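Long-range contact in toll-like receptor 6, Variable lymphocyte receptor B (Mus musculus, PDB 3A79), which probably recognises diacylated bacterial lipopeptides together with TLR2 through its leucine-rich-repeat ectodomain, here fused to a hagfish lymphocyte receptor fragment: residues F203-V217 / N231-L245. Sequence-based numbering, arbitrary orientation.
Sequences FHPNSLFSVQVNMSV and NDENCQRLMTFLSEL. With NAG (2-acetamido-2-deoxy-beta-D-glucopyranose), chain M; BMA (beta-D-mannopyranose), chain F; NAG (2-acetamido-2-deoxy-beta-D-glucopyranose), chain C.
Phe241 receives the edges of two other phenylalanines on one face of its ring. Phe209 comes in edge-to-face, the planes 72° apart and its CZ 3.8 Å from Phe241 CG. Phe203 makes an offset edge-to-face contact, its CZ 4.0 Å from Phe241 CE2. With CG anti to the backbone N (chi1 168°), the Phe241 ring reaches off the helix into the loop. Val211 packs CG1 obliquely against the same ring, 3.6 Å from Phe241 CE1, and the sulfur of Met215 makes an oblique Met-aromatic contact. On Phe209, Leu238 CD1 sits over one face as a CH-pi contact, 3.9 Å from the ring centroid, while the backbone N of Val211 lies above the rim of the opposite face. Further along the helix, Leu245 CD2 fits between Met215 CB and Val217 CG2. All this lies in the Toll-like receptor 6 part of the fusion, within its leucine-rich-repeat solenoid: strands 198-203 and 222-229 belong to the parallel strands of the concave face, and helix 235-246 and strand 214-220 are on the convex side, as in leucine-rich-repeat folds. Strand 214-217 and helix 235-245 run 25° from parallel, their axes 6.9 Å apart at closest.

At the start of the helix, Asn234 ND2 donates a nearly straight bond to Phe209 O (3.0 Å), in the carbonyl plane and on a lone pair. The same nitrogen also bonds Lys229 O, and Asn234 OD1 accepts from Asn231 N, so both ends of the buried amide are held. With an alanine here, the carbonyls of Phe209 and Lys229 would probably both lose this donor, and Asn231 N its acceptor. Arg237 lays one guanidinium face over Ser210 CA. Behind the helix, Cys235 is disulfide-bonded to Cys265; on the strand, Asn214 carries an N-linked sugar whose O6 hydrogen-bonds Ser216 OG.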
ATOM      1  N   PHE B 203     -23.228  16.283 -24.801  1.00 58.40           N
ATOM      2  CA  PHE B 203     -22.663  17.372 -25.594  1.00 58.46           C
ATOM      3  C   PHE B 203     -21.502  16.914 -26.463  1.00 67.97           C
ATOM      4  O   PHE B 203     -21.047  15.775 -26.360  1.00 71.88           O
ATOM      5  CB  PHE B 203     -22.211  18.498 -24.673  1.00 57.94           C
ATOM      6  CG  PHE B 203     -23.283  18.965 -23.737  1.00 63.81           C
ATOM      7  CD1 PHE B 203     -23.303  18.542 -22.418  1.00 57.95           C
ATOM      8  CD2 PHE B 203     -24.291  19.806 -24.186  1.00 68.85           C
ATOM      9  CE1 PHE B 203     -24.295  18.959 -21.555  1.00 61.02           C
ATOM     10  CE2 PHE B 203     -25.287  20.225 -23.330  1.00 75.59           C
ATOM     11  CZ  PHE B 203     -25.289  19.797 -22.008  1.00 70.83           C
ATOM     12  N   HIS B 204     -21.028  17.802 -27.326  1.00 73.82           N
ATOM     13  CA  HIS B 204     -19.864  17.499 -28.140  1.00 77.98           C
ATOM     14  C   HIS B 204     -18.723  17.161 -27.206  1.00 85.19           C
ATOM     15  O   HIS B 204     -18.470  17.889 -26.249  1.00 93.54           O
ATOM     16  CB  HIS B 204     -19.493  18.703 -28.980  1.00 80.79           C
ATOM     17  CG  HIS B 204     -18.466  18.423 -30.030  1.00 75.52           C
ATOM     18  ND1 HIS B 204     -18.798  18.060 -31.319  1.00 73.27           N
ATOM     19  CD2 HIS B 204     -17.114  18.485 -29.993  1.00 64.47           C
ATOM     20  CE1 HIS B 204     -17.696  17.908 -32.030  1.00 70.88           C
ATOM     21  NE2 HIS B 204     -16.660  18.160 -31.247  1.00 70.91           N
ATOM     22  N   PRO B 205     -18.019  16.057 -27.491  1.00 82.12           N
ATOM     23  CA  PRO B 205     -17.058  15.436 -26.579  1.00 79.14           C
ATOM     24  C   PRO B 205     -15.642  15.970 -26.759  1.00 79.12           C
ATOM     25  O   PRO B 205     -14.714  15.449 -26.137  1.00 79.33           O
ATOM     26  CB  PRO B 205     -17.083  13.963 -27.009  1.00 61.58           C
ATOM     27  CG  PRO B 205     -17.893  13.916 -28.304  1.00 56.92           C
ATOM     28  CD  PRO B 205     -18.095  15.319 -28.757  1.00 72.23           C
ATOM     29  N   ASN B 206     -15.481  16.985 -27.599  1.00 72.21           N
ATOM     30  CA  ASN B 206     -14.153  17.448 -27.961  1.00 76.63           C
ATOM     31  C   ASN B 206     -14.043  18.947 -28.059  1.00 78.11           C
ATOM     32  O   ASN B 206     -13.482  19.475 -29.021  1.00 82.50           O
ATOM     33  CB  ASN B 206     -13.732  16.843 -29.292  1.00 80.09           C
ATOM     34  CG  ASN B 206     -13.034  15.536 -29.124  1.00 85.40           C
ATOM     35  OD1 ASN B 206     -12.159  15.400 -28.268  1.00 91.84           O
ATOM     36  ND2 ASN B 206     -13.414  14.549 -29.934  1.00 86.78           N
ATOM     37  N   SER B 207     -14.580  19.638 -27.070  1.00 73.13           N
ATOM     38  CA  SER B 207     -14.531  21.087 -27.086  1.00 76.83           C
ATOM     39  C   SER B 207     -15.041  21.667 -25.793  1.00 84.52           C
ATOM     40  O   SER B 207     -15.614  20.968 -24.950  1.00 83.78           O
ATOM     41  CB  SER B 207     -15.342  21.655 -28.254  1.00 58.83           C
ATOM     42  OG  SER B 207     -16.604  21.021 -28.336  1.00 54.75           O
ATOM     43  N   LEU B 208     -14.813  22.963 -25.648  1.00 81.20           N
ATOM     44  CA  LEU B 208     -15.318  23.682 -24.514  1.00 69.07           C
ATOM     45  C   LEU B 208     -16.831  23.631 -24.604  1.00 68.96           C
ATOM     46  O   LEU B 208     -17.389  23.682 -25.696  1.00 68.93           O
ATOM     47  CB  LEU B 208     -14.776  25.105 -24.543  1.00 65.42           C
ATOM     48  CG  LEU B 208     -13.268  25.110 -24.266  1.00 56.51           C
ATOM     49  CD1 LEU B 208     -12.653  26.495 -24.355  1.00 40.79           C
ATOM     50  CD2 LEU B 208     -13.026  24.498 -22.881  1.00 58.71           C
ATOM     51  N   PHE B 209     -17.486  23.467 -23.460  1.00 71.68           N
ATOM     52  CA  PHE B 209     -18.938  23.428 -23.400  1.00 69.43           C
ATOM     53  C   PHE B 209     -19.464  24.782 -23.817  1.00 72.65           C
ATOM     54  O   PHE B 209     -19.102  25.800 -23.224  1.00 68.82           O
ATOM     55  CB  PHE B 209     -19.389  23.118 -21.974  1.00 70.69           C
ATOM     56  CG  PHE B 209     -20.847  23.392 -21.723  1.00 71.53           C
ATOM     57  CD1 PHE B 209     -21.794  22.388 -21.887  1.00 67.60           C
ATOM     58  CD2 PHE B 209     -21.271  24.649 -21.315  1.00 61.18           C
ATOM     59  CE1 PHE B 209     -23.136  22.638 -21.653  1.00 68.77           C
ATOM     60  CE2 PHE B 209     -22.607  24.901 -21.084  1.00 59.80           C
ATOM     61  CZ  PHE B 209     -23.543  23.894 -21.252  1.00 62.60           C
ATOM     62  N   SER B 210     -20.315  24.815 -24.838  1.00 75.06           N
ATOM     63  CA  SER B 210     -20.763  26.107 -25.344  1.00 77.72           C
ATOM     64  C   SER B 210     -22.238  26.131 -25.700  1.00 74.89           C
ATOM     65  O   SER B 210     -22.608  26.555 -26.781  1.00 83.86           O
ATOM     66  CB  SER B 210     -19.919  26.543 -26.546  1.00 71.75           C
ATOM     67  OG  SER B 210     -20.295  25.843 -27.720  1.00 74.02           O
ATOM     68  N   VAL B 211     -23.088  25.685 -24.790  1.00 67.11           N
ATOM     69  CA  VAL B 211     -24.510  25.723 -25.076  1.00 71.42           C
ATOM     70  C   VAL B 211     -25.204  26.953 -24.480  1.00 74.17           C
ATOM     71  O   VAL B 211     -25.071  27.253 -23.286  1.00 67.55           O
ATOM     72  CB  VAL B 211     -25.210  24.437 -24.648  1.00 65.25           C
ATOM     73  CG1 VAL B 211     -26.676  24.502 -25.004  1.00 70.89           C
ATOM     74  CG2 VAL B 211     -24.581  23.283 -25.339  1.00 61.60           C
ATOM     75  N   GLN B 212     -25.940  27.655 -25.340  1.00 70.69           N
ATOM     76  CA  GLN B 212     -26.676  28.849 -24.956  1.00 76.72           C
ATOM     77  C   GLN B 212     -28.195  28.662 -25.029  1.00 76.78           C
ATOM     78  O   GLN B 212     -28.944  29.608 -24.838  1.00 91.14           O
ATOM     79  CB  GLN B 212     -26.260  30.031 -25.835  1.00 89.22           C
ATOM     80  CG  GLN B 212     -25.008  30.769 -25.377  1.00 95.27           C
ATOM     81  CD  GLN B 212     -24.593  31.869 -26.346  1.00100.97           C
ATOM     82  OE1 GLN B 212     -23.430  31.958 -26.733  1.00 90.57           O
ATOM     83  NE2 GLN B 212     -25.551  32.705 -26.749  1.00110.55           N
ATOM     84  N   VAL B 213     -28.647  27.450 -25.318  1.00 68.21           N
ATOM     85  CA  VAL B 213     -30.069  27.142 -25.326  1.00 64.51           C
ATOM     86  C   VAL B 213     -30.685  27.299 -23.938  1.00 69.94           C
ATOM     87  O   VAL B 213     -30.180  26.756 -22.951  1.00 65.89           O
ATOM     88  CB  VAL B 213     -30.319  25.694 -25.817  1.00 78.59           C
ATOM     89  CG1 VAL B 213     -31.707  25.221 -25.432  1.00 70.45           C
ATOM     90  CG2 VAL B 213     -30.107  25.588 -27.318  1.00 79.42           C
ATOM     91  N   ASN B 214     -31.782  28.050 -23.874  1.00 81.53           N
ATOM     92  CA  ASN B 214     -32.562  28.210 -22.647  1.00 93.93           C
ATOM     93  C   ASN B 214     -33.498  27.002 -22.462  1.00 94.79           C
ATOM     94  O   ASN B 214     -34.495  26.871 -23.173  1.00102.77           O
ATOM     95  CB  ASN B 214     -33.348  29.532 -22.710  1.00102.04           C
ATOM     96  CG  ASN B 214     -33.913  29.972 -21.354  1.00119.68           C
ATOM     97  OD1 ASN B 214     -33.584  29.406 -20.314  1.00102.08           O
ATOM     98  ND2 ASN B 214     -34.766  31.014 -21.374  1.00154.70           N
ATOM     99  N   MET B 215     -33.172  26.113 -21.525  1.00 80.40           N
ATOM    100  CA  MET B 215     -33.963  24.895 -21.338  1.00 82.16           C
ATOM    101  C   MET B 215     -34.846  24.875 -20.109  1.00 79.33           C
ATOM    102  O   MET B 215     -34.363  24.735 -18.991  1.00 83.06           O
ATOM    103  CB  MET B 215     -33.065  23.665 -21.284  1.00 85.47           C
ATOM    104  CG  MET B 215     -32.348  23.402 -22.567  1.00 92.48           C
ATOM    105  SD  MET B 215     -32.114  21.655 -22.836  1.00 74.65           S
ATOM    106  CE  MET B 215     -31.278  21.732 -24.418  1.00 60.13           C
ATOM    107  N   SER B 216     -36.149  24.969 -20.320  1.00 75.07           N
ATOM    108  CA  SER B 216     -37.080  24.829 -19.214  1.00 82.54           C
ATOM    109  C   SER B 216     -37.475  23.373 -18.950  1.00 84.24           C
ATOM    110  O   SER B 216     -37.497  22.537 -19.856  1.00 83.08           O
ATOM    111  CB  SER B 216     -38.318  25.684 -19.458  1.00 83.38           C
ATOM    112  OG  SER B 216     -37.950  27.046 -19.537  1.00 95.01           O
ATOM    113  N   VAL B 217     -37.765  23.078 -17.689  1.00 78.40           N
ATOM    114  CA  VAL B 217     -38.369  21.817 -17.315  1.00 85.40           C
ATOM    115  C   VAL B 217     -39.328  22.083 -16.172  1.00 85.16           C
ATOM    116  O   VAL B 217     -39.065  22.938 -15.336  1.00 78.94           O
ATOM    117  CB  VAL B 217     -37.317  20.788 -16.856  1.00 92.70           C
ATOM    118  CG1 VAL B 217     -37.993  19.527 -16.339  1.00 85.13           C
ATOM    119  CG2 VAL B 217     -36.384  20.446 -17.993  1.00105.15           C
ATOM    120  N   ASN B 231     -13.022  25.666 -18.660  1.00 50.94           N
ATOM    121  CA  ASN B 231     -12.011  26.459 -17.979  1.00 64.99           C
ATOM    122  C   ASN B 231     -12.709  27.567 -17.196  1.00 61.58           C
ATOM    123  O   ASN B 231     -13.887  27.439 -16.863  1.00 64.54           O
ATOM    124  CB  ASN B 231     -10.957  27.009 -18.946  1.00 80.52           C
ATOM    125  CG  ASN B 231     -11.530  27.368 -20.292  1.00 76.16           C
ATOM    126  OD1 ASN B 231     -12.435  28.189 -20.385  1.00 78.43           O
ATOM    127  ND2 ASN B 231     -10.993  26.767 -21.347  1.00 62.38           N
ATOM    128  N   ASP B 232     -12.003  28.643 -16.884  1.00 54.29           N
ATOM    129  CA  ASP B 232     -12.640  29.719 -16.130  1.00 67.94           C
ATOM    130  C   ASP B 232     -13.466  30.614 -17.054  1.00 82.65           C
ATOM    131  O   ASP B 232     -14.459  31.211 -16.627  1.00 84.07           O
ATOM    132  CB  ASP B 232     -11.599  30.534 -15.376  1.00 74.93           C
ATOM    133  CG  ASP B 232     -10.624  29.659 -14.613  1.00 83.21           C
ATOM    134  OD1 ASP B 232     -11.088  28.732 -13.914  1.00 76.85           O
ATOM    135  OD2 ASP B 232      -9.402  29.895 -14.715  1.00 87.73           O
ATOM    136  N   GLU B 233     -13.063  30.668 -18.325  1.00 88.59           N
ATOM    137  CA  GLU B 233     -13.690  31.524 -19.333  1.00 84.53           C
ATOM    138  C   GLU B 233     -15.086  31.075 -19.783  1.00 82.46           C
ATOM    139  O   GLU B 233     -15.843  31.876 -20.334  1.00 85.96           O
ATOM    140  CB  GLU B 233     -12.779  31.667 -20.556  1.00 86.59           C
ATOM    141  CG  GLU B 233     -11.524  32.500 -20.312  1.00104.11           C
ATOM    142  CD  GLU B 233     -10.965  33.117 -21.594  1.00123.98           C
ATOM    143  OE1 GLU B 233     -11.171  32.528 -22.678  1.00129.74           O
ATOM    144  OE2 GLU B 233     -10.326  34.193 -21.517  1.00127.24           O
ATOM    145  N   ASN B 234     -15.417  29.802 -19.568  1.00 71.14           N
ATOM    146  CA  ASN B 234     -16.736  29.282 -19.932  1.00 66.28           C
ATOM    147  C   ASN B 234     -17.441  28.613 -18.762  1.00 71.24           C
ATOM    148  O   ASN B 234     -18.488  27.982 -18.941  1.00 61.01           O
ATOM    149  CB  ASN B 234     -16.663  28.320 -21.124  1.00 62.43           C
ATOM    150  CG  ASN B 234     -16.179  26.926 -20.733  1.00 68.13           C
ATOM    151  OD1 ASN B 234     -15.325  26.771 -19.860  1.00 77.78           O
ATOM    152  ND2 ASN B 234     -16.725  25.908 -21.383  1.00 56.32           N
ATOM    153  N   CYS B 235     -16.861  28.756 -17.570  1.00 77.57           N
ATOM    154  CA  CYS B 235     -17.461  28.240 -16.343  1.00 76.82           C
ATOM    155  C   CYS B 235     -18.896  28.734 -16.214  1.00 74.42           C
ATOM    156  O   CYS B 235     -19.817  27.934 -16.038  1.00 59.63           O
ATOM    157  CB  CYS B 235     -16.649  28.657 -15.105  1.00 81.97           C
ATOM    158  SG  CYS B 235     -17.051  27.742 -13.570  1.00 82.99           S
ATOM    159  N   GLN B 236     -19.081  30.052 -16.324  1.00 74.82           N
ATOM    160  CA  GLN B 236     -20.396  30.662 -16.140  1.00 62.16           C
ATOM    161  C   GLN B 236     -21.417  30.225 -17.190  1.00 61.64           C
ATOM    162  O   GLN B 236     -22.599  30.076 -16.878  1.00 63.41           O
ATOM    163  CB  GLN B 236     -20.288  32.189 -16.094  1.00 65.17           C
ATOM    164  CG  GLN B 236     -21.625  32.916 -15.970  1.00 64.68           C
ATOM    165  CD  GLN B 236     -22.278  32.774 -14.594  1.00 64.74           C
ATOM    166  OE1 GLN B 236     -21.654  33.047 -13.565  1.00 63.36           O
ATOM    167  NE2 GLN B 236     -23.551  32.369 -14.577  1.00 55.18           N
ATOM    168  N   ARG B 237     -20.969  30.027 -18.426  1.00 63.78           N
ATOM    169  CA  ARG B 237     -21.845  29.498 -19.478  1.00 71.80           C
ATOM    170  C   ARG B 237     -22.612  28.257 -19.008  1.00 66.62           C
ATOM    171  O   ARG B 237     -23.823  28.143 -19.250  1.00 65.11           O
ATOM    172  CB  ARG B 237     -21.043  29.154 -20.733  1.00 77.18           C
ATOM    173  CG  ARG B 237     -21.833  29.155 -22.038  1.00 77.36           C
ATOM    174  CD  ARG B 237     -21.509  30.395 -22.878  1.00102.16           C
ATOM    175  NE  ARG B 237     -21.337  30.063 -24.295  1.00121.44           N
ATOM    176  CZ  ARG B 237     -20.160  29.938 -24.909  1.00126.35           C
ATOM    177  NH1 ARG B 237     -19.025  30.128 -24.239  1.00129.40           N
ATOM    178  NH2 ARG B 237     -20.116  29.630 -26.201  1.00118.07           N
ATOM    179  N   LEU B 238     -21.901  27.336 -18.343  1.00 52.26           N
ATOM    180  CA  LEU B 238     -22.513  26.121 -17.803  1.00 48.69           C
ATOM    181  C   LEU B 238     -23.464  26.393 -16.650  1.00 62.90           C
ATOM    182  O   LEU B 238     -24.524  25.780 -16.565  1.00 70.26           O
ATOM    183  CB  LEU B 238     -21.465  25.113 -17.330  1.00 43.93           C
ATOM    184  CG  LEU B 238     -22.122  23.883 -16.680  1.00 47.91           C
ATOM    185  CD1 LEU B 238     -22.974  23.139 -17.699  1.00 43.75           C
ATOM    186  CD2 LEU B 238     -21.127  22.943 -16.049  1.00 39.33           C
ATOM    187  N   MET B 239     -23.073  27.293 -15.751  1.00 65.64           N
ATOM    188  CA  MET B 239     -23.910  27.633 -14.600  1.00 63.90           C
ATOM    189  C   MET B 239     -25.228  28.276 -15.023  1.00 66.96           C
ATOM    190  O   MET B 239     -26.268  28.038 -14.409  1.00 69.48           O
ATOM    191  CB  MET B 239     -23.152  28.521 -13.606  1.00 68.39           C
ATOM    192  CG  MET B 239     -22.305  27.744 -12.581  1.00 61.72           C
ATOM    193  SD  MET B 239     -21.171  28.805 -11.658  1.00 76.97           S
ATOM    194  CE  MET B 239     -22.305  29.813 -10.701  1.00137.20           C
ATOM    195  N   THR B 240     -25.177  29.080 -16.083  1.00 65.52           N
ATOM    196  CA  THR B 240     -26.375  29.686 -16.659  1.00 59.14           C
ATOM    197  C   THR B 240     -27.291  28.645 -17.302  1.00 69.15           C
ATOM    198  O   THR B 240     -28.519  28.660 -17.112  1.00 59.93           O
ATOM    199  CB  THR B 240     -26.013  30.682 -17.752  1.00 58.08           C
ATOM    200  OG1 THR B 240     -25.226  31.745 -17.198  1.00 62.49           O
ATOM    201  CG2 THR B 240     -27.258  31.230 -18.369  1.00 47.01           C
ATOM    202  N   PHE B 241     -26.687  27.759 -18.090  1.00 73.23           N
ATOM    203  CA  PHE B 241     -27.440  26.736 -18.789  1.00 66.78           C
ATOM    204  C   PHE B 241     -28.149  25.836 -17.785  1.00 69.51           C
ATOM    205  O   PHE B 241     -29.258  25.352 -18.043  1.00 76.11           O
ATOM    206  CB  PHE B 241     -26.520  25.927 -19.705  1.00 61.96           C
ATOM    207  CG  PHE B 241     -27.151  24.673 -20.250  1.00 67.59           C
ATOM    208  CD1 PHE B 241     -27.839  24.691 -21.453  1.00 74.66           C
ATOM    209  CD2 PHE B 241     -27.053  23.472 -19.558  1.00 63.45           C
ATOM    210  CE1 PHE B 241     -28.420  23.532 -21.957  1.00 75.67           C
ATOM    211  CE2 PHE B 241     -27.637  22.311 -20.057  1.00 65.30           C
ATOM    212  CZ  PHE B 241     -28.320  22.339 -21.255  1.00 63.54           C
ATOM    213  N   LEU B 242     -27.510  25.630 -16.637  1.00 68.01           N
ATOM    214  CA  LEU B 242     -28.029  24.732 -15.608  1.00 74.49           C
ATOM    215  C   LEU B 242     -29.105  25.431 -14.809  1.00 71.32           C
ATOM    216  O   LEU B 242     -30.042  24.800 -14.316  1.00 62.21           O
ATOM    217  CB  LEU B 242     -26.918  24.306 -14.641  1.00 66.33           C
ATOM    218  CG  LEU B 242     -25.944  23.184 -14.967  1.00 49.22           C
ATOM    219  CD1 LEU B 242     -24.799  23.186 -13.972  1.00 48.52           C
ATOM    220  CD2 LEU B 242     -26.654  21.872 -14.918  1.00 50.38           C
ATOM    221  N   SER B 243     -28.942  26.741 -14.671  1.00 75.76           N
ATOM    222  CA  SER B 243     -29.813  27.547 -13.824  1.00 83.51           C
ATOM    223  C   SER B 243     -31.295  27.250 -14.009  1.00 81.03           C
ATOM    224  O   SER B 243     -32.030  27.175 -13.032  1.00 88.22           O
ATOM    225  CB  SER B 243     -29.553  29.034 -14.039  1.00 88.22           C
ATOM    226  OG  SER B 243     -30.599  29.800 -13.467  1.00102.99           O
ATOM    227  N   GLU B 244     -31.731  27.074 -15.251  1.00 73.18           N
ATOM    228  CA  GLU B 244     -33.152  26.897 -15.532  1.00 72.61           C
ATOM    229  C   GLU B 244     -33.644  25.437 -15.519  1.00 78.54           C
ATOM    230  O   GLU B 244     -34.828  25.180 -15.305  1.00 88.46           O
ATOM    231  CB  GLU B 244     -33.519  27.588 -16.842  1.00 76.03           C
ATOM    232  CG  GLU B 244     -34.982  28.000 -16.937  1.00 94.99           C
ATOM    233  CD  GLU B 244     -35.391  28.973 -15.844  1.00110.34           C
ATOM    234  OE1 GLU B 244     -34.581  29.867 -15.499  1.00114.08           O
ATOM    235  OE2 GLU B 244     -36.527  28.840 -15.335  1.00113.20           O
ATOM    236  N   LEU B 245     -32.749  24.482 -15.747  1.00 75.41           N
ATOM    237  CA  LEU B 245     -33.112  23.073 -15.611  1.00 79.73           C
ATOM    238  C   LEU B 245     -33.173  22.738 -14.127  1.00 80.57           C
ATOM    239  O   LEU B 245     -33.746  21.735 -13.714  1.00 77.79           O
ATOM    240  CB  LEU B 245     -32.094  22.172 -16.318  1.00 77.15           C
ATOM    241  CG  LEU B 245     -31.966  22.343 -17.835  1.00 77.59           C
ATOM    242  CD1 LEU B 245     -30.660  21.774 -18.346  1.00 72.73           C
ATOM    243  CD2 LEU B 245     -33.127  21.695 -18.553  1.00 82.35           C
TER
HETATM  244  C1  NAG M 921     -35.677  31.058 -20.240  1.00127.51           C
HETATM  245  C2  NAG M 921     -35.824  32.509 -19.756  1.00138.10           C
HETATM  246  C3  NAG M 921     -36.814  32.575 -18.596  1.00131.83           C
HETATM  247  C4  NAG M 921     -38.167  32.049 -19.044  1.00132.29           C
HETATM  248  C5  NAG M 921     -38.086  30.650 -19.685  1.00132.51           C
HETATM  249  C6  NAG M 921     -39.401  30.374 -20.449  1.00117.21           C
HETATM  250  C7  NAG M 921     -33.340  32.902 -19.763  1.00147.29           C
HETATM  251  C8  NAG M 921     -32.890  33.474 -21.079  1.00140.58           C
HETATM  252  N2  NAG M 921     -34.585  33.195 -19.381  1.00146.92           N
HETATM  253  O3  NAG M 921     -36.952  33.905 -18.139  1.00123.75           O
HETATM  254  O4  NAG M 921     -39.035  32.057 -17.928  1.00130.58           O
HETATM  255  O5  NAG M 921     -36.961  30.498 -20.559  1.00136.40           O
HETATM  256  O6  NAG M 921     -39.656  29.027 -20.815  1.00 91.23           O
HETATM  257  O7  NAG M 921     -32.567  32.224 -19.077  1.00149.05           O
HETATM  258  C1  BMA F   3     -12.311  11.242 -29.105  1.00102.39           C
HETATM  259  C2  BMA F   3     -13.295  10.445 -29.967  1.00106.17           C
HETATM  260  C3  BMA F   3     -12.670  10.025 -31.305  1.00112.20           C
HETATM  261  C4  BMA F   3     -11.895  11.176 -31.961  1.00110.42           C
HETATM  262  C5  BMA F   3     -10.936  11.803 -30.949  1.00104.31           C
HETATM  263  C6  BMA F   3     -10.129  12.953 -31.550  1.00 94.82           C
HETATM  264  O2  BMA F   3     -14.478  11.211 -30.171  1.00 91.39           O
HETATM  265  O3  BMA F   3     -13.657   9.479 -32.167  1.00110.85           O
HETATM  266  O4  BMA F   3     -11.163  10.721 -33.080  1.00106.73           O
HETATM  267  O5  BMA F   3     -11.685  12.270 -29.848  1.00105.13           O
HETATM  268  O6  BMA F   3      -9.421  13.637 -30.534  1.00 86.89           O
HETATM  269  C1  NAG C   2     -12.492  11.758 -23.894  1.00 74.39           C
HETATM  270  C2  NAG C   2     -11.402  12.454 -24.709  1.00 74.03           C
HETATM  271  C3  NAG C   2     -11.802  12.662 -26.179  1.00 76.68           C
HETATM  272  C4  NAG C   2     -12.493  11.440 -26.767  1.00 79.35           C
HETATM  273  C5  NAG C   2     -13.621  11.031 -25.844  1.00 82.51           C
HETATM  274  C6  NAG C   2     -14.342   9.826 -26.410  1.00 86.55           C
HETATM  275  C7  NAG C   2      -9.764  13.878 -23.632  1.00 71.58           C
HETATM  276  C8  NAG C   2      -9.433  15.181 -22.960  1.00 64.60           C
HETATM  277  N2  NAG C   2     -11.018  13.701 -24.068  1.00 76.69           N
HETATM  278  O3  NAG C   2     -10.720  13.072 -26.999  1.00 70.08           O
HETATM  279  O4  NAG C   2     -13.053  11.798 -28.007  1.00 89.87           O
HETATM  280  O5  NAG C   2     -13.102  10.688 -24.582  1.00 79.36           O
HETATM  281  O6  NAG C   2     -13.489   8.726 -26.211  1.00 86.40           O
HETATM  282  O7  NAG C   2      -8.890  13.019 -23.759  1.00 63.60           O